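Local coordinates for protein putative Glycosidase (Bacteroides thetaiotaomicron, PDB 3R67) that is a putative glycosidase whose chain belongs to a family of the beta-fructosidase clan, proteins built on a beta-propeller, at residues S82-A87 with P101-A106; A106-K111 with W157-P162; E112-G117 with Y136-R141. All blocks are in the same frame, centred on the assembly; numbering follows the deposited sequence.

Contact 1: S82-A87 with P101-A106; sequences SRLGYA and PVFYPA
Leu84 and Phe103 lie side by side and point the same way, at an isolated antiparallel bridge where the loop 101-106 runs along strand 82-89 in a four-stranded antiparallel sheet, consistent with one blade of a beta-propeller. Leu84 and Phe103 form a hydrogen-bonded pair: Leu84 N gives a nearly straight bond to Phe103 O (2.8 Å, 170° at the hydrogen). One residue back along the loop, Val102 N returns the bond to Leu84 O at 2.9 Å. Beside this backbone link, Leu84 CD1 rests against Phe103 CD2 at 3.8 Å. The Phe103 ring, with CG anti to its own N (chi1 -164°), leads away from the strand and meets Tyr136 and Trp157 edge-to-face.

On the strand's other side Arg83 lies alongside Pro101, CB near CB, while its extended chain passes Tyr104 obliquely, Arg83 CG coming 3.5 Å from Tyr104 CB. The guanidinium is held beyond the contact by a salt bridge to Asp71. Toward the end of the strand, Tyr86 CB meets Val102 CG1 at 3.8 Å. A water lying in the guanidinium plane accepts from Arg83 NE (2.9 Å) and donates to Pro105 O (2.8 Å).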
loop_
_atom_site.group_PDB
_atom_site.type_symbol
_atom_site.label_atom_id
_atom_site.label_comp_id
_atom_site.label_asym_id
_atom_site.label_seq_id
_atom_site.Cartn_x
_atom_site.Cartn_y
_atom_site.Cartn_z
ATOM N N SER A 82 3.863 14.838 -0.546
ATOM C CA SER A 82 4.367 13.475 -0.636
ATOM C C SER A 82 4.970 13.220 -2.027
ATOM O O SER A 82 4.397 13.580 -3.047
ATOM C CB SER A 82 3.283 12.451 -0.325
ATOM O OG SER A 82 2.893 12.566 1.033
ATOM N N ARG A 83 6.174 12.651 -2.020
ATOM C CA ARG A 83 6.993 12.238 -3.164
ATOM C C ARG A 83 7.521 10.848 -2.867
ATOM O O ARG A 83 7.583 10.488 -1.690
ATOM C CB ARG A 83 8.120 13.246 -3.429
ATOM C CG ARG A 83 7.591 14.643 -3.737
ATOM C CD ARG A 83 8.737 15.600 -3.931
ATOM N NE ARG A 83 8.270 16.968 -4.172
ATOM C CZ ARG A 83 8.074 17.861 -3.216
ATOM N NH1 ARG A 83 8.241 17.526 -1.944
ATOM N NH2 ARG A 83 7.690 19.089 -3.520
ATOM N N LEU A 84 7.882 10.063 -3.896
ATOM C CA LEU A 84 8.336 8.703 -3.638
ATOM C C LEU A 84 9.846 8.565 -3.833
ATOM O O LEU A 84 10.388 8.906 -4.883
ATOM C CB LEU A 84 7.618 7.690 -4.520
ATOM C CG LEU A 84 6.080 7.720 -4.513
ATOM C CD1 LEU A 84 5.524 6.607 -5.389
ATOM C CD2 LEU A 84 5.502 7.638 -3.079
ATOM N N GLY A 85 10.499 8.065 -2.799
ATOM C CA GLY A 85 11.921 7.778 -2.820
ATOM C C GLY A 85 12.164 6.387 -3.361
ATOM O O GLY A 85 11.243 5.576 -3.425
ATOM N N TYR A 86 13.405 6.103 -3.768
ATOM C CA TYR A 86 13.781 4.809 -4.329
ATOM C C TYR A 86 14.885 4.177 -3.476
ATOM O O TYR A 86 15.963 4.752 -3.338
ATOM C CB TYR A 86 14.238 5.035 -5.776
ATOM C CG TYR A 86 14.590 3.797 -6.586
ATOM C CD1 TYR A 86 15.810 3.134 -6.397
ATOM C CD2 TYR A 86 13.806 3.408 -7.671
ATOM C CE1 TYR A 86 16.186 2.065 -7.205
ATOM C CE2 TYR A 86 14.176 2.351 -8.490
ATOM C CZ TYR A 86 15.356 1.666 -8.245
ATOM O OH TYR A 86 15.693 0.592 -9.043
ATOM N N ALA A 87 14.594 3.013 -2.871
ATOM C CA ALA A 87 15.546 2.252 -2.053
ATOM C C ALA A 87 15.694 0.880 -2.657
ATOM O O ALA A 87 14.707 0.313 -3.094
ATOM C CB ALA A 87 15.096 2.188 -0.604
ATOM N N PRO A 101 13.757 11.998 -5.478
ATOM C CA PRO A 101 12.568 11.142 -5.636
ATOM C C PRO A 101 12.417 10.696 -7.089
ATOM O O PRO A 101 12.964 11.353 -7.981
ATOM C CB PRO A 101 11.412 12.050 -5.185
ATOM C CG PRO A 101 11.864 13.416 -5.491
ATOM C CD PRO A 101 13.373 13.420 -5.355
ATOM N N VAL A 102 11.687 9.598 -7.334
ATOM C CA VAL A 102 11.488 9.084 -8.702
ATOM C C VAL A 102 10.035 9.364 -9.169
ATOM O O VAL A 102 9.753 9.267 -10.367
ATOM C CB VAL A 102 11.839 7.568 -8.829
ATOM C CG1 VAL A 102 13.343 7.346 -8.662
ATOM C CG2 VAL A 102 11.029 6.704 -7.851
ATOM N N PHE A 103 9.140 9.728 -8.235
ATOM C CA PHE A 103 7.735 9.971 -8.532
ATOM C C PHE A 103 7.233 11.099 -7.645
ATOM O O PHE A 103 7.458 11.081 -6.426
ATOM C CB PHE A 103 6.924 8.680 -8.343
ATOM C CG PHE A 103 5.569 8.724 -8.987
ATOM C CD1 PHE A 103 5.422 8.459 -10.346
ATOM C CD2 PHE A 103 4.426 8.953 -8.225
ATOM C CE1 PHE A 103 4.163 8.472 -10.944
ATOM C CE2 PHE A 103 3.165 8.936 -8.814
ATOM C CZ PHE A 103 3.043 8.710 -10.171
ATOM N N TYR A 104 6.610 12.125 -8.264
ATOM C CA TYR A 104 6.217 13.334 -7.542
ATOM C C TYR A 104 5.253 14.191 -8.319
ATOM O O TYR A 104 5.194 14.042 -9.539
ATOM C CB TYR A 104 7.503 14.176 -7.249
ATOM C CG TYR A 104 8.472 14.238 -8.405
ATOM C CD1 TYR A 104 8.329 15.189 -9.408
ATOM C CD2 TYR A 104 9.545 13.345 -8.493
ATOM C CE1 TYR A 104 9.205 15.234 -10.486
ATOM C CE2 TYR A 104 10.406 13.361 -9.581
ATOM C CZ TYR A 104 10.236 14.315 -10.571
ATOM O OH TYR A 104 11.084 14.347 -11.640
ATOM N N PRO A 105 4.574 15.187 -7.683
ATOM C CA PRO A 105 3.749 16.110 -8.471
ATOM C C PRO A 105 4.643 16.960 -9.381
ATOM O O PRO A 105 5.710 17.428 -8.961
ATOM C CB PRO A 105 3.018 16.941 -7.401
ATOM C CG PRO A 105 3.853 16.897 -6.222
ATOM C CD PRO A 105 4.529 15.538 -6.246
ATOM N N ALA A 106 4.251 17.088 -10.647
ATOM C CA ALA A 106 5.032 17.836 -11.634
ATOM C C ALA A 106 4.110 18.680 -12.513
ATOM O O ALA A 106 2.879 18.627 -12.359
ATOM C CB ALA A 106 5.852 16.870 -12.484
HETATM O O HOH W 1 7.456 17.858 -6.821
#

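Contact 2: A106-K111 with W157-P162; sequences ADDNQK and WEKYGP
An Asx turn presents the carboxylate of Asp108 to the ammonium group of Lys159, and the resulting salt bridge ties the loop 106-111 to strand 158-162. Lys159 NZ lies 2.7 Å from Asp108 OD2, on the syn lone pair of that oxygen. The two side chains cross at about a right angle. Asp108 places CG between its backbone N and carbonyl carbon (chi1 54°), a position from which OD1 can also accept from Gln110 N at 3.0 Å; this donor sits above the carboxylate plane. Each oxygen therefore has its own task, OD1 closing the turn and OD2 receiving the lysine. Lys159 reaches the turn with its chain fully extended beyond CG, and its NZ is shared further with Glu114 and with Tyr104 O, while Phe103 makes a cation-pi contact with it.

Strand 158-162 is an outermost strand of its four-stranded antiparallel sheet, a meander consistent with a propeller blade, and the loop packs against it just before helix 111-114. There Gln110, at the N-cap position, slides past Lys159 in the opposite direction, Gln110 CG meeting Lys159 CB at 3.8 Å. A bend at chi2 (-56°) carries the Gln110 amide over to Gly161, where OE1 comes 3.3 Å from Gly161 CA. Gln110 OE1 accepts from Gln138, and Gln110 NE2 donates to a water at 2.9 Å that bonds weakly to Tyr160 O.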
loop_
_atom_site.group_PDB
_atom_site.type_symbol
_atom_site.label_atom_id
_atom_site.label_comp_id
_atom_site.label_asym_id
_atom_site.label_seq_id
_atom_site.Cartn_x
_atom_site.Cartn_y
_atom_site.Cartn_z
ATOM N N ALA A 106 4.251 17.088 -10.647
ATOM C CA ALA A 106 5.032 17.836 -11.634
ATOM C C ALA A 106 4.110 18.680 -12.513
ATOM O O ALA A 106 2.879 18.627 -12.359
ATOM C CB ALA A 106 5.852 16.870 -12.484
ATOM N N ASP A 107 4.691 19.458 -13.431
ATOM C CA ASP A 107 3.904 20.267 -14.350
ATOM C C ASP A 107 3.489 19.366 -15.507
ATOM O O ASP A 107 4.053 19.442 -16.593
ATOM C CB ASP A 107 4.691 21.507 -14.805
ATOM C CG ASP A 107 3.858 22.517 -15.571
ATOM O OD1 ASP A 107 2.612 22.474 -15.444
ATOM O OD2 ASP A 107 4.459 23.382 -16.269
ATOM N N ASP A 108 2.528 18.465 -15.224
ATOM C CA ASP A 108 2.016 17.430 -16.119
ATOM C C ASP A 108 0.489 17.458 -16.136
ATOM O O ASP A 108 -0.117 18.325 -15.493
ATOM C CB ASP A 108 2.550 16.037 -15.663
ATOM C CG ASP A 108 2.299 15.639 -14.204
ATOM O OD1 ASP A 108 1.237 16.006 -13.660
ATOM O OD2 ASP A 108 3.134 14.894 -13.639
ATOM N N ASN A 109 -0.126 16.471 -16.834
ATOM C CA ASN A 109 -1.577 16.295 -17.008
ATOM C C ASN A 109 -2.312 15.995 -15.671
ATOM O O ASN A 109 -3.550 15.930 -15.665
ATOM C CB ASN A 109 -1.853 15.127 -18.011
ATOM C CG ASN A 109 -1.308 13.736 -17.653
ATOM O OD1 ASN A 109 -0.248 13.556 -17.027
ATOM N ND2 ASN A 109 -1.974 12.704 -18.152
ATOM N N GLN A 110 -1.580 15.820 -14.556
ATOM C CA GLN A 110 -2.175 15.441 -13.269
ATOM C C GLN A 110 -2.034 16.526 -12.195
ATOM O O GLN A 110 -2.407 16.266 -11.053
ATOM C CB GLN A 110 -1.507 14.147 -12.741
ATOM C CG GLN A 110 -1.585 12.955 -13.700
ATOM C CD GLN A 110 -3.008 12.636 -14.083
ATOM O OE1 GLN A 110 -3.918 12.630 -13.258
ATOM N NE2 GLN A 110 -3.226 12.354 -15.344
ATOM N N LYS A 111 -1.528 17.726 -12.549
ATOM C CA LYS A 111 -1.234 18.832 -11.618
ATOM C C LYS A 111 -2.465 19.281 -10.785
ATOM O O LYS A 111 -2.290 19.558 -9.597
ATOM C CB LYS A 111 -0.652 20.070 -12.346
ATOM C CG LYS A 111 -1.512 20.720 -13.436
ATOM C CD LYS A 111 -0.760 21.759 -14.287
ATOM C CE LYS A 111 -0.373 23.040 -13.593
ATOM N NZ LYS A 111 0.267 23.991 -14.549
ATOM N N TRP A 157 8.140 7.015 -15.142
ATOM C CA TRP A 157 6.738 6.651 -14.956
ATOM C C TRP A 157 5.796 7.414 -15.885
ATOM O O TRP A 157 5.965 8.613 -16.118
ATOM C CB TRP A 157 6.306 6.905 -13.511
ATOM C CG TRP A 157 6.978 5.998 -12.521
ATOM C CD1 TRP A 157 8.153 6.227 -11.867
ATOM C CD2 TRP A 157 6.515 4.710 -12.082
ATOM N NE1 TRP A 157 8.449 5.165 -11.040
ATOM C CE2 TRP A 157 7.472 4.208 -11.172
ATOM C CE3 TRP A 157 5.376 3.927 -12.368
ATOM C CZ2 TRP A 157 7.338 2.950 -10.565
ATOM C CZ3 TRP A 157 5.263 2.668 -11.799
ATOM C CH2 TRP A 157 6.226 2.191 -10.898
ATOM N N GLU A 158 4.792 6.706 -16.397
ATOM C CA GLU A 158 3.724 7.270 -17.227
ATOM C C GLU A 158 2.477 7.342 -16.359
ATOM O O GLU A 158 2.074 6.311 -15.818
ATOM C CB GLU A 158 3.519 6.426 -18.503
ATOM C CG GLU A 158 3.576 7.203 -19.809
ATOM C CD GLU A 158 2.369 8.062 -20.140
ATOM O OE1 GLU A 158 1.343 7.497 -20.586
ATOM O OE2 GLU A 158 2.478 9.306 -20.040
ATOM N N LYS A 159 1.929 8.570 -16.149
ATOM C CA LYS A 159 0.735 8.812 -15.336
ATOM C C LYS A 159 -0.518 8.744 -16.208
ATOM O O LYS A 159 -0.589 9.416 -17.245
ATOM C CB LYS A 159 0.808 10.167 -14.606
ATOM C CG LYS A 159 1.915 10.284 -13.569
ATOM C CD LYS A 159 1.914 11.677 -12.958
ATOM C CE LYS A 159 3.073 11.888 -12.005
ATOM N NZ LYS A 159 3.099 13.258 -11.440
ATOM N N TYR A 160 -1.510 7.962 -15.781
ATOM C CA TYR A 160 -2.742 7.773 -16.545
ATOM C C TYR A 160 -3.968 8.412 -15.882
ATOM O O TYR A 160 -5.032 8.456 -16.505
ATOM C CB TYR A 160 -3.010 6.275 -16.747
ATOM C CG TYR A 160 -2.023 5.674 -17.722
ATOM C CD1 TYR A 160 -2.207 5.802 -19.096
ATOM C CD2 TYR A 160 -0.871 5.038 -17.276
ATOM C CE1 TYR A 160 -1.272 5.305 -19.999
ATOM C CE2 TYR A 160 0.065 4.527 -18.167
ATOM C CZ TYR A 160 -0.142 4.658 -19.530
ATOM O OH TYR A 160 0.765 4.142 -20.422
ATOM N N GLY A 161 -3.805 8.923 -14.669
ATOM C CA GLY A 161 -4.882 9.573 -13.943
ATOM C C GLY A 161 -5.697 8.618 -13.099
ATOM O O GLY A 161 -5.314 7.452 -12.936
ATOM N N PRO A 162 -6.838 9.110 -12.550
ATOM C CA PRO A 162 -7.670 8.263 -11.670
ATOM C C PRO A 162 -8.044 6.938 -12.312
ATOM O O PRO A 162 -8.402 6.888 -13.492
ATOM C CB PRO A 162 -8.916 9.119 -11.435
ATOM C CG PRO A 162 -8.404 10.533 -11.522
ATOM C CD PRO A 162 -7.374 10.489 -12.630
HETATM O O HOH W 2 -5.283 11.623 -17.288
#

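Contact 3: E112-G117 with Y136-R141; sequences ELEWPG and YTQWNR
The guanidinium of Arg141 carries Pro116 on one face, with Pro116 CG 3.4 Å above the plane and over its centre. Pro116, which follows a cis peptide bond, also covers one face of the Trp115 ring with its CB. One face of the Trp139 ring is taken by Arg141 CA, offset toward the rim, and Gly117 CA comes within 3.6 Å of Trp139 CD1. At the edge of the Tyr136 ring, in its plane, lies Glu114 OE2.

That oxygen accepts two bonds. Tyr136 OH donates to Glu114 OE2 at 2.6 Å, nearly along its C-O axis. Gln138 NE2 reaches Glu114 OE2 from the anti side at 3.0 Å (168° at the hydrogen), tilted out of the carboxylate plane, and also donates to Gln110 OE1. Glu114 runs extended beyond CG, its carboxylate 72° from the Gln138 amide plane. Glu114 OE1 faces the lysine of strand 158-162. Gln138 OE1, buried against Leu113 CD1 at 3.5 Å, has no hydrogen-bonding partner in the model. At the other end of the contact, Asn140 ND2 donates to Glu112 O, a carbonyl of the helix (2.9 Å), in the plane of its amide; Asn140 OD1 accepts from the backbone N of Lys142 and Gln143.

The contact thus sets the short helix 111-114 and its exit against the end of strand 132-139, which lies between strands 118-126 and 144-151 in its sheet.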
loop_
_atom_site.group_PDB
_atom_site.type_symbol
_atom_site.label_atom_id
_atom_site.label_comp_id
_atom_site.label_asym_id
_atom_site.label_seq_id
_atom_site.Cartn_x
_atom_site.Cartn_y
_atom_site.Cartn_z
ATOM N N GLU A 112 -3.674 19.308 -11.360
ATOM C CA GLU A 112 -4.859 19.728 -10.597
ATOM C C GLU A 112 -5.254 18.707 -9.514
ATOM O O GLU A 112 -5.871 19.080 -8.509
ATOM C CB GLU A 112 -6.060 19.963 -11.518
ATOM C CG GLU A 112 -5.902 21.198 -12.404
ATOM C CD GLU A 112 -5.783 22.529 -11.682
ATOM O OE1 GLU A 112 -6.780 22.953 -11.050
ATOM O OE2 GLU A 112 -4.717 23.180 -11.800
ATOM N N LEU A 113 -4.874 17.446 -9.706
ATOM C CA LEU A 113 -5.247 16.373 -8.813
ATOM C C LEU A 113 -4.157 16.078 -7.793
ATOM O O LEU A 113 -4.483 15.556 -6.734
ATOM C CB LEU A 113 -5.546 15.112 -9.651
ATOM C CG LEU A 113 -6.540 15.294 -10.802
ATOM C CD1 LEU A 113 -6.748 14.001 -11.556
ATOM C CD2 LEU A 113 -7.882 15.856 -10.326
ATOM N N GLU A 114 -2.888 16.437 -8.079
ATOM C CA GLU A 114 -1.746 16.101 -7.218
ATOM C C GLU A 114 -1.114 17.315 -6.497
ATOM O O GLU A 114 -0.312 17.108 -5.586
ATOM C CB GLU A 114 -0.652 15.416 -8.052
ATOM C CG GLU A 114 -1.107 14.075 -8.605
ATOM C CD GLU A 114 -0.158 13.319 -9.516
ATOM O OE1 GLU A 114 0.941 13.834 -9.805
ATOM O OE2 GLU A 114 -0.521 12.207 -9.957
ATOM N N TRP A 115 -1.472 18.538 -6.849
ATOM C CA TRP A 115 -0.838 19.664 -6.165
ATOM C C TRP A 115 -1.796 20.269 -5.110
ATOM O O TRP A 115 -2.974 20.472 -5.411
ATOM C CB TRP A 115 -0.373 20.745 -7.174
ATOM C CG TRP A 115 0.556 21.747 -6.554
ATOM C CD1 TRP A 115 0.262 23.041 -6.230
ATOM C CD2 TRP A 115 1.852 21.472 -5.981
ATOM N NE1 TRP A 115 1.317 23.612 -5.553
ATOM C CE2 TRP A 115 2.287 22.657 -5.343
ATOM C CE3 TRP A 115 2.648 20.328 -5.882
ATOM C CZ2 TRP A 115 3.524 22.741 -4.683
ATOM C CZ3 TRP A 115 3.855 20.409 -5.218
ATOM C CH2 TRP A 115 4.287 21.598 -4.632
ATOM N N PRO A 116 -1.327 20.530 -3.866
ATOM C CA PRO A 116 0.057 20.411 -3.362
ATOM C C PRO A 116 0.364 19.171 -2.504
ATOM O O PRO A 116 1.499 19.034 -2.069
ATOM C CB PRO A 116 0.197 21.656 -2.472
ATOM C CG PRO A 116 -1.229 21.963 -1.991
ATOM C CD PRO A 116 -2.193 21.173 -2.861
ATOM N N GLY A 117 -0.598 18.291 -2.287
ATOM C CA GLY A 117 -0.422 17.114 -1.436
ATOM C C GLY A 117 0.531 16.050 -1.938
ATOM O O GLY A 117 1.134 15.328 -1.135
ATOM N N TYR A 136 -1.641 4.511 -6.586
ATOM C CA TYR A 136 -1.317 5.449 -5.521
ATOM C C TYR A 136 -2.431 6.464 -5.321
ATOM O O TYR A 136 -3.376 6.529 -6.113
ATOM C CB TYR A 136 0.003 6.167 -5.899
ATOM C CG TYR A 136 -0.106 7.088 -7.102
ATOM C CD1 TYR A 136 -0.036 6.585 -8.401
ATOM C CD2 TYR A 136 -0.214 8.469 -6.940
ATOM C CE1 TYR A 136 -0.155 7.422 -9.509
ATOM C CE2 TYR A 136 -0.309 9.323 -8.044
ATOM C CZ TYR A 136 -0.276 8.793 -9.329
ATOM O OH TYR A 136 -0.351 9.616 -10.435
ATOM N N THR A 137 -2.306 7.275 -4.277
ATOM C CA THR A 137 -3.265 8.343 -3.996
ATOM C C THR A 137 -2.759 9.681 -4.478
ATOM O O THR A 137 -1.641 10.077 -4.140
ATOM C CB THR A 137 -3.543 8.435 -2.486
ATOM O OG1 THR A 137 -3.811 7.157 -1.951
ATOM C CG2 THR A 137 -4.656 9.411 -2.145
ATOM N N GLN A 138 -3.605 10.380 -5.216
ATOM C CA GLN A 138 -3.451 11.770 -5.658
ATOM C C GLN A 138 -4.056 12.651 -4.600
ATOM O O GLN A 138 -5.214 12.411 -4.251
ATOM C CB GLN A 138 -4.111 12.000 -7.025
ATOM C CG GLN A 138 -3.461 11.240 -8.155
ATOM C CD GLN A 138 -4.171 11.481 -9.465
ATOM O OE1 GLN A 138 -5.405 11.401 -9.570
ATOM N NE2 GLN A 138 -3.395 11.672 -10.517
ATOM N N TRP A 139 -3.305 13.632 -4.046
ATOM C CA TRP A 139 -3.861 14.456 -2.967
ATOM C C TRP A 139 -3.629 15.940 -3.274
ATOM O O TRP A 139 -2.495 16.394 -3.365
ATOM C CB TRP A 139 -3.237 14.036 -1.623
ATOM C CG TRP A 139 -3.688 14.784 -0.397
ATOM C CD1 TRP A 139 -2.887 15.357 0.542
ATOM C CD2 TRP A 139 -5.039 15.031 0.024
ATOM N NE1 TRP A 139 -3.649 15.891 1.556
ATOM C CE2 TRP A 139 -4.972 15.700 1.267
ATOM C CE3 TRP A 139 -6.302 14.679 -0.484
ATOM C CZ2 TRP A 139 -6.119 16.059 1.990
ATOM C CZ3 TRP A 139 -7.430 15.030 0.230
ATOM C CH2 TRP A 139 -7.334 15.717 1.449
ATOM N N ASN A 140 -4.728 16.680 -3.484
ATOM C CA ASN A 140 -4.673 18.116 -3.799
ATOM C C ASN A 140 -5.263 18.943 -2.636
ATOM O O ASN A 140 -5.546 20.131 -2.805
ATOM C CB ASN A 140 -5.411 18.416 -5.123
ATOM C CG ASN A 140 -6.886 18.096 -5.137
ATOM O OD1 ASN A 140 -7.464 17.622 -4.156
ATOM N ND2 ASN A 140 -7.543 18.348 -6.260
ATOM N N ARG A 141 -5.453 18.286 -1.468
ATOM C CA ARG A 141 -5.991 18.775 -0.183
ATOM C C ARG A 141 -7.525 19.021 -0.280
ATOM O O ARG A 141 -8.144 19.429 0.713
ATOM C CB ARG A 141 -5.276 20.037 0.335
ATOM C CG ARG A 141 -3.804 19.793 0.553
ATOM C CD ARG A 141 -3.075 20.909 1.242
ATOM N NE ARG A 141 -1.652 20.562 1.261
ATOM C CZ ARG A 141 -0.651 21.421 1.402
ATOM N NH1 ARG A 141 -0.894 22.726 1.491
ATOM N NH2 ARG A 141 0.606 20.994 1.376
#

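In the fold
Contact 1 closes first along the chain; contact 2 opens at Ala106, which the two share, and contact 3 is nested inside the loop that contact 2 closes. Their centres are about 13 Å (1 and 2), about 13 Å (1 and 3) and about 10 Å (2 and 3) apart, all on one side of the chain's centre. Contacts 2 and 3 both reach the sheet of strands 118-126, 132-139, 144-151 and 158-162, whereas contact 1 uses the preceding sheet, through strand 82-89. The continuous run 101-117 thus bridges two adjacent four-stranded sheets, probably successive propeller blades. Between the contacts, Ser82 N bonds Gly117 O at 2.8 Å.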